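Local structure of FAD-dependent oxidoreductase (Actinomadura kijaniata, 3M9V) at residues H180-A185 and S198-R203; V140-I145 and V172-V177; R248-L253 and R332-M337. The protein is a flavoprotein of the acyl-CoA dehydrogenase family that probably carries out an oxidation step on a dTDP-linked sugar during the biosynthesis of D-kijanose. All coordinates share one frame; numbering follows the deposited sequence.

Contact 1 of 3, residues H180-A185 and S198-R203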
ATOM      1  N   HIS A 180       4.089  36.194  24.471  1.00 23.91           N
ATOM      2  CA  HIS A 180       3.960  35.423  25.703  1.00 23.82           C
ATOM      3  C   HIS A 180       4.226  33.957  25.389  1.00 25.88           C
ATOM      4  O   HIS A 180       3.747  33.486  24.353  1.00 25.26           O
ATOM      5  CB  HIS A 180       2.530  35.453  26.219  1.00 24.39           C
ATOM      6  CG  HIS A 180       2.059  36.781  26.725  1.00 28.22           C
ATOM      7  ND1 HIS A 180       1.842  37.864  25.900  1.00 32.40           N
ATOM      8  CD2 HIS A 180       1.685  37.166  27.970  1.00 31.41           C
ATOM      9  CE1 HIS A 180       1.394  38.873  26.628  1.00 32.61           C
ATOM     10  NE2 HIS A 180       1.279  38.474  27.884  1.00 30.19           N
ATOM     11  N   PHE A 181       4.920  33.243  26.271  1.00 22.19           N
ATOM     12  CA  PHE A 181       5.364  31.877  25.976  1.00 22.70           C
ATOM     13  C   PHE A 181       4.964  31.009  27.160  1.00 24.17           C
ATOM     14  O   PHE A 181       5.455  31.211  28.289  1.00 25.07           O
ATOM     15  CB  PHE A 181       6.882  31.844  25.767  1.00 21.01           C
ATOM     16  CG  PHE A 181       7.337  32.603  24.563  1.00 21.54           C
ATOM     17  CD1 PHE A 181       7.620  31.942  23.373  1.00 22.46           C
ATOM     18  CD2 PHE A 181       7.397  33.989  24.587  1.00 23.53           C
ATOM     19  CE1 PHE A 181       8.016  32.653  22.242  1.00 22.69           C
ATOM     20  CE2 PHE A 181       7.770  34.715  23.467  1.00 19.99           C
ATOM     21  CZ  PHE A 181       8.082  34.042  22.297  1.00 25.39           C
ATOM     22  N   VAL A 182       4.038  30.081  26.923  1.00 25.53           N
ATOM     23  CA  VAL A 182       3.672  29.116  27.958  1.00 24.75           C
ATOM     24  C   VAL A 182       4.646  27.944  27.893  1.00 26.65           C
ATOM     25  O   VAL A 182       4.815  27.352  26.827  1.00 25.79           O
ATOM     26  CB  VAL A 182       2.235  28.613  27.751  1.00 26.16           C
ATOM     27  CG1 VAL A 182       1.829  27.617  28.833  1.00 24.01           C
ATOM     28  CG2 VAL A 182       1.280  29.768  27.773  1.00 23.20           C
ATOM     29  N   ILE A 183       5.313  27.622  28.999  1.00 25.72           N
ATOM     30  CA  ILE A 183       6.489  26.760  28.945  1.00 25.34           C
ATOM     31  C   ILE A 183       6.188  25.565  29.836  1.00 28.51           C
ATOM     32  O   ILE A 183       5.707  25.739  30.957  1.00 28.90           O
ATOM     33  CB  ILE A 183       7.744  27.469  29.508  1.00 25.78           C
ATOM     34  CG1 ILE A 183       8.013  28.759  28.728  1.00 26.33           C
ATOM     35  CG2 ILE A 183       9.008  26.610  29.413  1.00 25.12           C
ATOM     36  CD1 ILE A 183       8.243  28.526  27.247  1.00 20.95           C
ATOM     37  N   ASN A 184       6.444  24.359  29.343  1.00 28.13           N
ATOM     38  CA  ASN A 184       6.288  23.199  30.205  1.00 30.50           C
ATOM     39  C   ASN A 184       7.576  22.989  30.992  1.00 29.77           C
ATOM     40  O   ASN A 184       8.642  22.780  30.410  1.00 31.53           O
ATOM     41  CB  ASN A 184       6.001  21.956  29.369  1.00 33.01           C
ATOM     42  CG  ASN A 184       4.598  21.973  28.790  1.00 39.23           C
ATOM     43  OD1 ASN A 184       3.864  22.962  28.899  1.00 43.97           O
ATOM     44  ND2 ASN A 184       4.209  20.853  28.196  1.00 48.85           N
ATOM     45  N   ALA A 185       7.492  23.023  32.316  1.00 29.36           N
ATOM     46  CA  ALA A 185       8.732  22.965  33.082  1.00 28.22           C
ATOM     47  C   ALA A 185       8.446  22.078  34.287  1.00 29.00           C
ATOM     48  O   ALA A 185       7.289  21.732  34.532  1.00 30.87           O
ATOM     49  CB  ALA A 185       9.146  24.385  33.493  1.00 26.55           C
ATOM     50  N   SER A 198       3.484  25.330  34.691  1.00 31.78           N
ATOM     51  CA  SER A 198       3.486  26.066  33.431  1.00 30.71           C
ATOM     52  C   SER A 198       3.768  27.541  33.664  1.00 29.06           C
ATOM     53  O   SER A 198       2.848  28.341  33.747  1.00 30.88           O
ATOM     54  CB  SER A 198       2.122  25.889  32.766  1.00 30.69           C
ATOM     55  OG  SER A 198       1.976  24.528  32.417  1.00 31.08           O
ATOM     56  N   PRO A 199       5.040  27.929  33.767  1.00 28.61           N
ATOM     57  CA  PRO A 199       5.289  29.357  33.881  1.00 27.67           C
ATOM     58  C   PRO A 199       4.962  30.070  32.572  1.00 29.41           C
ATOM     59  O   PRO A 199       5.145  29.495  31.496  1.00 30.25           O
ATOM     60  CB  PRO A 199       6.786  29.422  34.175  1.00 27.86           C
ATOM     61  CG  PRO A 199       7.361  28.176  33.678  1.00 24.71           C
ATOM     62  CD  PRO A 199       6.280  27.132  33.783  1.00 29.95           C
ATOM     63  N   VAL A 200       4.485  31.310  32.641  1.00 28.33           N
ATOM     64  CA  VAL A 200       4.304  32.101  31.430  1.00 27.86           C
ATOM     65  C   VAL A 200       5.402  33.167  31.413  1.00 27.90           C
ATOM     66  O   VAL A 200       5.431  33.998  32.322  1.00 26.47           O
ATOM     67  CB  VAL A 200       2.909  32.776  31.431  1.00 28.09           C
ATOM     68  CG1 VAL A 200       2.780  33.735  30.262  1.00 29.68           C
ATOM     69  CG2 VAL A 200       1.797  31.736  31.373  1.00 27.69           C
ATOM     70  N   VAL A 201       6.278  33.148  30.411  1.00 26.83           N
ATOM     71  CA  VAL A 201       7.325  34.149  30.227  1.00 27.45           C
ATOM     72  C   VAL A 201       6.951  35.137  29.125  1.00 29.34           C
ATOM     73  O   VAL A 201       6.356  34.755  28.120  1.00 28.56           O
ATOM     74  CB  VAL A 201       8.730  33.486  30.145  1.00 29.30           C
ATOM     75  CG1 VAL A 201       8.732  32.196  29.371  1.00 32.68           C
ATOM     76  CG2 VAL A 201       9.882  34.420  29.745  1.00 30.94           C
ATOM     77  N   THR A 202       7.217  36.426  29.320  1.00 28.55           N
ATOM     78  CA  THR A 202       6.895  37.402  28.291  1.00 27.31           C
ATOM     79  C   THR A 202       8.196  37.756  27.594  1.00 27.30           C
ATOM     80  O   THR A 202       9.298  37.484  28.069  1.00 25.72           O
ATOM     81  CB  THR A 202       6.335  38.715  28.853  1.00 29.61           C
ATOM     82  OG1 THR A 202       7.375  39.289  29.658  1.00 33.94           O
ATOM     83  CG2 THR A 202       5.067  38.498  29.686  1.00 26.18           C
ATOM     84  N   ARG A 203       8.057  38.361  26.422  1.00 27.22           N
ATOM     85  CA  ARG A 203       9.230  38.481  25.576  1.00 29.04           C
ATOM     86  C   ARG A 203      10.300  39.390  26.181  1.00 29.32           C
ATOM     87  O   ARG A 203      11.490  39.218  25.928  1.00 28.28           O
ATOM     88  CB  ARG A 203       8.811  39.027  24.209  1.00 30.20           C
ATOM     89  CG  ARG A 203       9.892  38.784  23.183  1.00 31.69           C
ATOM     90  CD  ARG A 203       9.488  39.332  21.822  1.00 37.16           C
ATOM     91  NE  ARG A 203      10.474  38.870  20.847  1.00 38.53           N
ATOM     92  CZ  ARG A 203      10.275  37.915  19.943  1.00 39.63           C
ATOM     93  NH1 ARG A 203      11.276  37.609  19.129  1.00 37.64           N
ATOM     94  NH2 ARG A 203       9.109  37.281  19.849  1.00 27.44           N
TER
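Ile183 and Val201 make the closest side-chain fit of this antiparallel pair: CG1 of Ile183 drops beside CG1 of Val201 at 3.6 Å, while the CB of Ile183 rests near the ring carbon CG of Pro199. One isoleucine thus fills the notch between two side chains of strand 196-202, with its CG1 branch turned back beside the backbone N (chi1 -58°), toward Val201. Ala185, at the far end, sets its methyl against CD of Pro199 at 4.0 Å. Phe181 adds a flat ring on this face, its edge toward the O of Val201. On the other face the bumps are branched valines, CG2 of Val182 meeting CG2 of Val200 at 4.1 Å, and His180 and Thr202 stand alongside each other. Three backbone bonds set the spacing: Phe181 N to Val201 O (2.8 Å), the return from Val201 N to Phe181 O, and Ile183 N to Pro199 O (3.1 Å), the proline having no N-H to give. Strand 180-187 and strand 196-202 form a beta hairpin; the former also bonds to strand 141-147, and Ile227, Phe229 and Ile234 of strand 225-234 pack over the Phe181, Ile183 and Val201 face.

Contact 2 of 3, residues V140-I145 and V172-V177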
ATOM      1  N   VAL A 140       0.391  37.404  21.697  1.00 27.37           N
ATOM      2  CA  VAL A 140       0.597  36.331  20.709  1.00 26.45           C
ATOM      3  C   VAL A 140       1.267  35.194  21.485  1.00 26.92           C
ATOM      4  O   VAL A 140       2.392  35.344  21.965  1.00 27.33           O
ATOM      5  CB  VAL A 140       1.428  36.810  19.489  1.00 25.99           C
ATOM      6  CG1 VAL A 140       1.828  35.684  18.513  1.00 20.70           C
ATOM      7  CG2 VAL A 140       0.672  37.917  18.754  1.00 23.42           C
ATOM      8  N   VAL A 141       0.536  34.095  21.663  1.00 26.02           N
ATOM      9  CA  VAL A 141       0.878  33.087  22.658  1.00 24.69           C
ATOM     10  C   VAL A 141       1.459  31.795  22.070  1.00 25.32           C
ATOM     11  O   VAL A 141       0.765  31.033  21.386  1.00 24.31           O
ATOM     12  CB  VAL A 141      -0.333  32.768  23.586  1.00 25.49           C
ATOM     13  CG1 VAL A 141       0.123  31.924  24.771  1.00 23.47           C
ATOM     14  CG2 VAL A 141      -0.953  34.036  24.153  1.00 22.88           C
ATOM     15  N   CYS A 142       2.742  31.561  22.329  1.00 22.50           N
ATOM     16  CA  CYS A 142       3.479  30.404  21.828  1.00 23.88           C
ATOM     17  C   CYS A 142       3.597  29.384  22.946  1.00 24.88           C
ATOM     18  O   CYS A 142       3.427  29.744  24.117  1.00 28.79           O
ATOM     19  CB  CYS A 142       4.888  30.818  21.417  1.00 22.17           C
ATOM     20  SG  CYS A 142       4.850  31.962  20.056  1.00 25.28           S
ATOM     21  N   SER A 143       3.882  28.136  22.585  1.00 25.85           N
ATOM     22  CA  SER A 143       3.927  27.038  23.561  1.00 27.60           C
ATOM     23  C   SER A 143       5.299  26.418  23.455  1.00 25.41           C
ATOM     24  O   SER A 143       5.701  26.035  22.364  1.00 25.28           O
ATOM     25  CB  SER A 143       2.886  25.956  23.255  1.00 27.51           C
ATOM     26  OG  SER A 143       1.573  26.469  23.446  1.00 33.30           O
ATOM     27  N   GLY A 144       6.051  26.377  24.550  1.00 26.91           N
ATOM     28  CA  GLY A 144       7.407  25.838  24.501  1.00 26.05           C
ATOM     29  C   GLY A 144       7.256  24.537  25.269  1.00 29.45           C
ATOM     30  O   GLY A 144       7.175  24.516  26.505  1.00 29.34           O
ATOM     31  N   ILE A 145       7.199  23.439  24.523  1.00 31.11           N
ATOM     32  CA  ILE A 145       6.834  22.147  25.089  1.00 32.63           C
ATOM     33  C   ILE A 145       8.047  21.237  25.231  1.00 32.39           C
ATOM     34  O   ILE A 145       8.340  20.739  26.311  1.00 31.84           O
ATOM     35  CB  ILE A 145       5.750  21.462  24.235  1.00 34.82           C
ATOM     36  CG1 ILE A 145       4.516  22.366  24.214  1.00 35.36           C
ATOM     37  CG2 ILE A 145       5.461  20.071  24.802  1.00 32.97           C
ATOM     38  CD1 ILE A 145       3.513  21.962  23.152  1.00 38.18           C
ATOM     39  N   VAL A 172       9.570  25.774  18.581  1.00 21.04           N
ATOM     40  CA  VAL A 172       8.495  26.624  19.110  1.00 18.86           C
ATOM     41  C   VAL A 172       7.928  27.458  17.972  1.00 18.73           C
ATOM     42  O   VAL A 172       8.455  28.535  17.678  1.00 19.43           O
ATOM     43  CB  VAL A 172       9.029  27.583  20.195  1.00 18.73           C
ATOM     44  CG1 VAL A 172       7.860  28.390  20.772  1.00 21.04           C
ATOM     45  CG2 VAL A 172       9.724  26.763  21.318  1.00 15.83           C
ATOM     46  N   SER A 173       6.863  26.986  17.329  1.00 17.67           N
ATOM     47  CA  SER A 173       6.326  27.701  16.170  1.00 19.29           C
ATOM     48  C   SER A 173       5.747  29.080  16.520  1.00 20.33           C
ATOM     49  O   SER A 173       5.216  29.247  17.621  1.00 21.08           O
ATOM     50  CB  SER A 173       5.208  26.862  15.522  1.00 18.87           C
ATOM     51  OG  SER A 173       5.743  25.615  15.107  1.00 21.00           O
ATOM     52  N   MET A 174       5.807  30.021  15.581  1.00 18.69           N
ATOM     53  CA  MET A 174       5.269  31.366  15.794  1.00 22.50           C
ATOM     54  C   MET A 174       6.142  32.217  16.725  1.00 23.03           C
ATOM     55  O   MET A 174       5.837  33.392  16.970  1.00 22.97           O
ATOM     56  CB  MET A 174       3.813  31.338  16.305  1.00 20.22           C
ATOM     57  CG  MET A 174       3.075  32.667  16.034  1.00 23.72           C
ATOM     58  SD  MET A 174       1.306  32.634  16.350  1.00 28.77           S
ATOM     59  CE  MET A 174       1.221  31.924  17.991  1.00 19.87           C
ATOM     60  N   ALA A 175       7.210  31.631  17.263  1.00 20.97           N
ATOM     61  CA  ALA A 175       8.050  32.353  18.220  1.00 24.44           C
ATOM     62  C   ALA A 175       8.501  33.748  17.763  1.00 25.22           C
ATOM     63  O   ALA A 175       8.627  34.684  18.547  1.00 24.92           O
ATOM     64  CB  ALA A 175       9.238  31.503  18.689  1.00 21.77           C
ATOM     65  N   PRO A 176       8.735  33.925  16.458  1.00 27.75           N
ATOM     66  CA  PRO A 176       9.232  35.242  16.068  1.00 26.89           C
ATOM     67  C   PRO A 176       8.314  36.420  16.409  1.00 28.72           C
ATOM     68  O   PRO A 176       8.818  37.531  16.592  1.00 26.80           O
ATOM     69  CB  PRO A 176       9.423  35.087  14.558  1.00 28.34           C
ATOM     70  CG  PRO A 176       9.860  33.625  14.454  1.00 26.65           C
ATOM     71  CD  PRO A 176       8.901  32.925  15.386  1.00 26.38           C
ATOM     72  N   VAL A 177       7.005  36.213  16.502  1.00 26.42           N
ATOM     73  CA  VAL A 177       6.125  37.333  16.834  1.00 25.83           C
ATOM     74  C   VAL A 177       5.533  37.104  18.221  1.00 24.36           C
ATOM     75  O   VAL A 177       4.617  37.809  18.634  1.00 23.53           O
ATOM     76  CB  VAL A 177       5.019  37.583  15.752  1.00 28.07           C
ATOM     77  CG1 VAL A 177       5.643  37.948  14.400  1.00 21.68           C
ATOM     78  CG2 VAL A 177       4.148  36.349  15.517  1.00 26.79           C
TER
HETATM   79  O   HOH W   1       4.069  27.825  19.605  1.00 25.32           O
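Cys142 rests its sulfur against one face of the turn formed by residues 172-175, at the Met174 side, where SG lies 3.5 Å from O of Met174 and 3.9 Å from CB of the same residue. The thiol sits beside its own backbone N (chi1 -64°), which directs it along the loop toward Met174 and leaves CB to meet CG1 of Val172 at 3.9 Å. Compact and weakly polar, a cysteine suits this place against both carbonyls and methyl groups. Val172 spreads its two branches along the strand: CG1 lies near Cys142 CB and Ser143 O, and CG2 rests 4.0 Å from CA of Gly144, a plain backbone contact.

At the other end the side chains of Met174 and Val140 cross at a slant. The methionine is extended as far as SD and then bends at chi3 (50°), carrying CE back to within 3.5 Å of Val141 O while SD lies 3.8 Å from Val140 CG1. That same valine methyl also meets CG2 of Val177, the two loop side chains approaching it at roughly a right angle, and Val140 CB lies 3.4 Å from Val177 O. A flexible thioether suits a site packed among Phe51, Phe56 and Met65.

Water 1 bridges the two backbones, accepting from Ser143 N and donating to Ser173 O at 2.7 Å. The loop makes a type II beta turn from Val172 to Ala175, with Met174 at its third position in a positive-phi conformation (phi 74°). Strand and turn belong to the beta domain of the acyl-CoA dehydrogenase fold; Ile145 and Ser173 are seen to bind FMN in this protein, though none is bound to this chain.

Contact 3 of 3, residues R248-L253 and R332-M337. With TYD (thymidine-5'-diphosphate), chain B.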
ATOM      1  N   ARG A 248       1.178   9.018  37.005  1.00 63.94           N
ATOM      2  CA  ARG A 248       0.229   8.802  35.912  1.00 63.64           C
ATOM      3  C   ARG A 248      -1.116   9.468  36.193  1.00 61.12           C
ATOM      4  O   ARG A 248      -1.695   9.291  37.270  1.00 62.43           O
ATOM      5  CB  ARG A 248      -0.031   7.304  35.713  1.00 65.02           C
ATOM      6  CG  ARG A 248       1.188   6.453  35.404  1.00 69.21           C
ATOM      7  CD  ARG A 248       0.829   5.377  34.390  1.00 76.32           C
ATOM      8  NE  ARG A 248       1.285   4.058  34.824  1.00 82.84           N
ATOM      9  CZ  ARG A 248       0.510   3.144  35.406  1.00 84.23           C
ATOM     10  NH1 ARG A 248      -0.775   3.389  35.631  1.00 83.27           N
ATOM     11  NH2 ARG A 248       1.022   1.974  35.765  1.00 83.99           N
ATOM     12  N   ASN A 249      -1.624  10.211  35.214  1.00 56.61           N
ATOM     13  CA  ASN A 249      -2.934  10.833  35.333  1.00 51.46           C
ATOM     14  C   ASN A 249      -3.616  10.966  33.968  1.00 47.19           C
ATOM     15  O   ASN A 249      -3.460  11.965  33.270  1.00 47.24           O
ATOM     16  CB  ASN A 249      -2.764  12.194  36.005  1.00 51.71           C
ATOM     17  CG  ASN A 249      -4.082  12.920  36.188  1.00 57.25           C
ATOM     18  OD1 ASN A 249      -5.101  12.301  36.506  1.00 63.60           O
ATOM     19  ND2 ASN A 249      -4.075  14.237  35.982  1.00 60.47           N
ATOM     20  N   ASP A 250      -4.395   9.966  33.580  1.00 41.91           N
ATOM     21  CA  ASP A 250      -4.990   9.940  32.249  1.00 37.74           C
ATOM     22  C   ASP A 250      -5.875  11.129  31.873  1.00 35.32           C
ATOM     23  O   ASP A 250      -6.025  11.441  30.688  1.00 32.28           O
ATOM     24  CB  ASP A 250      -5.738   8.629  32.007  1.00 38.18           C
ATOM     25  CG  ASP A 250      -4.809   7.479  31.683  1.00 38.25           C
ATOM     26  OD1 ASP A 250      -3.625   7.705  31.383  1.00 41.90           O
ATOM     27  OD2 ASP A 250      -5.259   6.319  31.696  1.00 46.86           O
ATOM     28  N   ALA A 251      -6.449  11.800  32.866  1.00 33.34           N
ATOM     29  CA  ALA A 251      -7.386  12.888  32.606  1.00 30.92           C
ATOM     30  C   ALA A 251      -6.711  14.019  31.828  1.00 30.91           C
ATOM     31  O   ALA A 251      -7.376  14.794  31.134  1.00 29.11           O
ATOM     32  CB  ALA A 251      -8.001  13.435  33.905  1.00 30.39           C
ATOM     33  N   VAL A 252      -5.390  14.072  31.947  1.00 30.23           N
ATOM     34  CA  VAL A 252      -4.551  15.115  31.350  1.00 31.33           C
ATOM     35  C   VAL A 252      -4.448  14.966  29.827  1.00 31.29           C
ATOM     36  O   VAL A 252      -4.194  15.927  29.102  1.00 28.60           O
ATOM     37  CB  VAL A 252      -3.162  15.054  32.028  1.00 32.75           C
ATOM     38  CG1 VAL A 252      -2.023  15.511  31.141  1.00 36.65           C
ATOM     39  CG2 VAL A 252      -3.207  15.877  33.315  1.00 33.36           C
ATOM     40  N   LEU A 253      -4.689  13.747  29.362  1.00 28.05           N
ATOM     41  CA  LEU A 253      -4.763  13.465  27.939  1.00 27.03           C
ATOM     42  C   LEU A 253      -5.805  14.360  27.298  1.00 25.13           C
ATOM     43  O   LEU A 253      -5.666  14.666  26.117  1.00 22.08           O
ATOM     44  CB  LEU A 253      -5.065  11.983  27.672  1.00 23.93           C
ATOM     45  CG  LEU A 253      -3.947  11.096  28.238  1.00 29.78           C
ATOM     46  CD1 LEU A 253      -4.117   9.591  27.975  1.00 30.87           C
ATOM     47  CD2 LEU A 253      -2.539  11.488  27.839  1.00 24.96           C
ATOM     48  N   ARG A 332     -12.479   9.876  30.088  1.00 29.33           N
ATOM     49  CA  ARG A 332     -12.688  10.957  29.128  1.00 27.87           C
ATOM     50  C   ARG A 332     -11.418  11.289  28.336  1.00 28.22           C
ATOM     51  O   ARG A 332     -11.488  11.437  27.110  1.00 27.47           O
ATOM     52  CB  ARG A 332     -13.190  12.205  29.839  1.00 26.24           C
ATOM     53  CG  ARG A 332     -13.138  13.460  28.984  1.00 27.09           C
ATOM     54  CD  ARG A 332     -13.940  14.522  29.712  1.00 29.48           C
ATOM     55  NE  ARG A 332     -14.022  15.819  29.045  1.00 25.20           N
ATOM     56  CZ  ARG A 332     -13.122  16.795  29.185  1.00 24.63           C
ATOM     57  NH1 ARG A 332     -13.318  17.954  28.575  1.00 24.43           N
ATOM     58  NH2 ARG A 332     -12.037  16.634  29.930  1.00 17.32           N
ATOM     59  N   GLY A 333     -10.284  11.375  29.031  1.00 24.51           N
ATOM     60  CA  GLY A 333      -8.965  11.679  28.477  1.00 25.75           C
ATOM     61  C   GLY A 333      -8.423  10.540  27.628  1.00 24.81           C
ATOM     62  O   GLY A 333      -7.848  10.768  26.569  1.00 25.26           O
ATOM     63  N   ARG A 334      -8.610   9.291  28.041  1.00 24.97           N
ATOM     64  CA  ARG A 334      -8.216   8.162  27.195  1.00 25.39           C
ATOM     65  C   ARG A 334      -9.053   8.165  25.912  1.00 23.63           C
ATOM     66  O   ARG A 334      -8.535   7.951  24.827  1.00 23.02           O
ATOM     67  CB  ARG A 334      -8.373   6.832  27.940  1.00 29.23           C
ATOM     68  CG  ARG A 334      -7.271   6.571  28.973  1.00 32.98           C
ATOM     69  CD  ARG A 334      -7.372   5.162  29.531  1.00 37.10           C
ATOM     70  NE  ARG A 334      -8.584   5.065  30.336  1.00 38.23           N
ATOM     71  CZ  ARG A 334      -8.581   5.164  31.663  1.00 41.51           C
ATOM     72  NH1 ARG A 334      -7.439   5.366  32.304  1.00 40.37           N
ATOM     73  NH2 ARG A 334      -9.710   5.056  32.349  1.00 40.87           N
ATOM     74  N   GLN A 335     -10.340   8.461  25.999  1.00 21.62           N
ATOM     75  CA  GLN A 335     -11.142   8.384  24.795  1.00 22.04           C
ATOM     76  C   GLN A 335     -10.763   9.515  23.847  1.00 20.15           C
ATOM     77  O   GLN A 335     -10.680   9.301  22.649  1.00 20.49           O
ATOM     78  CB  GLN A 335     -12.626   8.434  25.161  1.00 21.35           C
ATOM     79  CG  GLN A 335     -13.019   7.045  25.613  1.00 27.63           C
ATOM     80  CD  GLN A 335     -14.503   6.913  25.817  1.00 37.38           C
ATOM     81  OE1 GLN A 335     -15.324   7.445  25.065  1.00 42.64           O
ATOM     82  NE2 GLN A 335     -14.860   6.165  26.855  1.00 47.03           N
ATOM     83  N   MET A 336     -10.538  10.717  24.368  1.00 19.66           N
ATOM     84  CA  MET A 336     -10.188  11.831  23.496  1.00 17.29           C
ATOM     85  C   MET A 336      -8.876  11.556  22.772  1.00 16.75           C
ATOM     86  O   MET A 336      -8.795  11.717  21.556  1.00 15.68           O
ATOM     87  CB  MET A 336     -10.151  13.131  24.280  1.00 16.33           C
ATOM     88  CG  MET A 336     -11.559  13.574  24.705  1.00 17.22           C
ATOM     89  SD  MET A 336     -11.538  15.145  25.608  1.00 24.62           S
ATOM     90  CE  MET A 336     -11.036  16.302  24.345  1.00 13.40           C
ATOM     91  N   MET A 337      -7.893  11.042  23.497  1.00 14.64           N
ATOM     92  CA  MET A 337      -6.595  10.763  22.907  1.00 19.59           C
ATOM     93  C   MET A 337      -6.607   9.612  21.887  1.00 18.92           C
ATOM     94  O   MET A 337      -5.919   9.614  20.866  1.00 20.86           O
ATOM     95  CB  MET A 337      -5.566  10.552  24.027  1.00 18.70           C
ATOM     96  CG  MET A 337      -4.161  10.348  23.491  1.00 21.36           C
ATOM     97  SD  MET A 337      -3.473  11.821  22.668  1.00 23.26           S
ATOM     98  CE  MET A 337      -3.465  13.159  23.847  1.00 27.10           C
TER
HETATM   99  PA  TYD B 901      -1.403  20.868  27.572  1.00 58.48           P
HETATM  100  O1A TYD B 901      -0.309  21.865  27.907  1.00 60.80           O
HETATM  101  O2A TYD B 901      -1.520  20.285  26.175  1.00 62.40           O
HETATM  102  O3A TYD B 901      -1.371  19.671  28.642  1.00 63.19           O
HETATM  103  PB  TYD B 901       0.002  19.447  29.448  1.00 70.29           P
HETATM  104  O1B TYD B 901       1.075  19.655  28.396  1.00 71.46           O
HETATM  105  O2B TYD B 901      -0.210  17.998  29.836  1.00 71.57           O
HETATM  106  O3B TYD B 901      -0.092  20.482  30.555  1.00 70.58           O
HETATM  107  O5' TYD B 901      -2.850  21.401  28.044  1.00 55.06           O
HETATM  108  C5' TYD B 901      -3.196  21.613  29.411  1.00 43.96           C
HETATM  109  C4' TYD B 901      -4.315  22.621  29.185  1.00 41.60           C
HETATM  110  O4' TYD B 901      -5.451  21.992  28.604  1.00 31.81           O
HETATM  111  C3' TYD B 901      -4.801  23.323  30.439  1.00 38.68           C
HETATM  112  O3' TYD B 901      -4.388  24.668  30.186  1.00 44.05           O
HETATM  113  C2' TYD B 901      -6.317  23.316  30.319  1.00 37.02           C
HETATM  114  C1' TYD B 901      -6.660  22.651  28.989  1.00 33.08           C
HETATM  115  N1  TYD B 901      -7.704  21.633  29.172  1.00 26.06           N
HETATM  116  C2  TYD B 901      -8.791  21.629  28.403  1.00 27.73           C
HETATM  117  O2  TYD B 901      -8.925  22.515  27.526  1.00 26.90           O
HETATM  118  N3  TYD B 901      -9.738  20.684  28.595  1.00 27.04           N
HETATM  119  C4  TYD B 901      -9.595  19.730  29.544  1.00 29.74           C
HETATM  120  O4  TYD B 901     -10.486  18.867  29.695  1.00 30.15           O
HETATM  121  C5  TYD B 901      -8.471  19.726  30.351  1.00 28.48           C
HETATM  122  C5M TYD B 901      -8.224  18.718  31.442  1.00 27.73           C
HETATM  123  C6  TYD B 901      -7.522  20.714  30.129  1.00 29.04           C
HETATM  124  O   HOH W   2     -10.435  14.616  31.089  1.00 27.06           O
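Gly333 lets the loop come down onto the helix: CB of Leu253 lies 3.2 Å from Gly333 O, and Ala251 CA is 4.6 Å from Gly333 CA. With no CB, the glycine also lets Asp250 O come to 3.7 Å from its CA. Leu253 continues the close part, with its CB 3.9 Å from CB of Met337. The methionine, bent at both chi2 (66°) and chi3, curls its CE round to 3.5 Å from Leu253 O, an unbranched chain suited to following the leucine backbone. Together they join the start of helix 253-260 to helix 329-362, two helices of the C-terminal helical domain of the acyl-CoA dehydrogenase fold, beside the dTDP pocket, where Val252 CG1 lies 3.3 Å from the phosphate oxygen O2B.

A partly exposed edge is held by charge rather than by packing. There Asp250 and Arg334 form a salt bridge, OD2 to NH1, modelled at 2.5 Å, so short that the exact length is doubtful. OD2 approaches the edge of the guanidinium, and the two planes stand nearly upright to each other (80°). Arg334 reaches it by bending at chi3; its NH2 pairs with Glu331.

The looser side faces the pocket, where water 2 bridges the two segments, donating to Ala251 O and accepting from Arg332 NH2. That NH2 also donates to the thymine O4 of dTDP at 2.7 Å with a nearly straight bond (161°), while NH1 adds a weak one to the same O4. Met336 SD lies over one face of the guanidinium, and the carbonyls of Leu321 and Ser322 take further N-H groups of Arg332, helping to hold it turned toward the base.

In the fold
Contacts 1 and 2 are neighbours in one sheet, their centres 10 Å apart. Strands 141-147 and 180-187 run parallel there, with Val182 O 2.8 Å from Gly144 N and Val182 N 2.9 Å from Cys142 O, probable hydrogen bonds. Contact 3 stands apart among the C-terminal helices, its centre 23 Å from that of contact 1 and 25 Å from that of contact 2. The bound dTDP links the two regions: Arg332 of contact 3 holds its base, whereas Asn184 of contact 1 makes a weak bond to its outer phosphate. Contact 2 contributes Ile145 and Ser173 to the FMN site, with no FMN bound to this chain; Ile145 packs against Asn184, consistent with adjoining nucleotide and flavin sites.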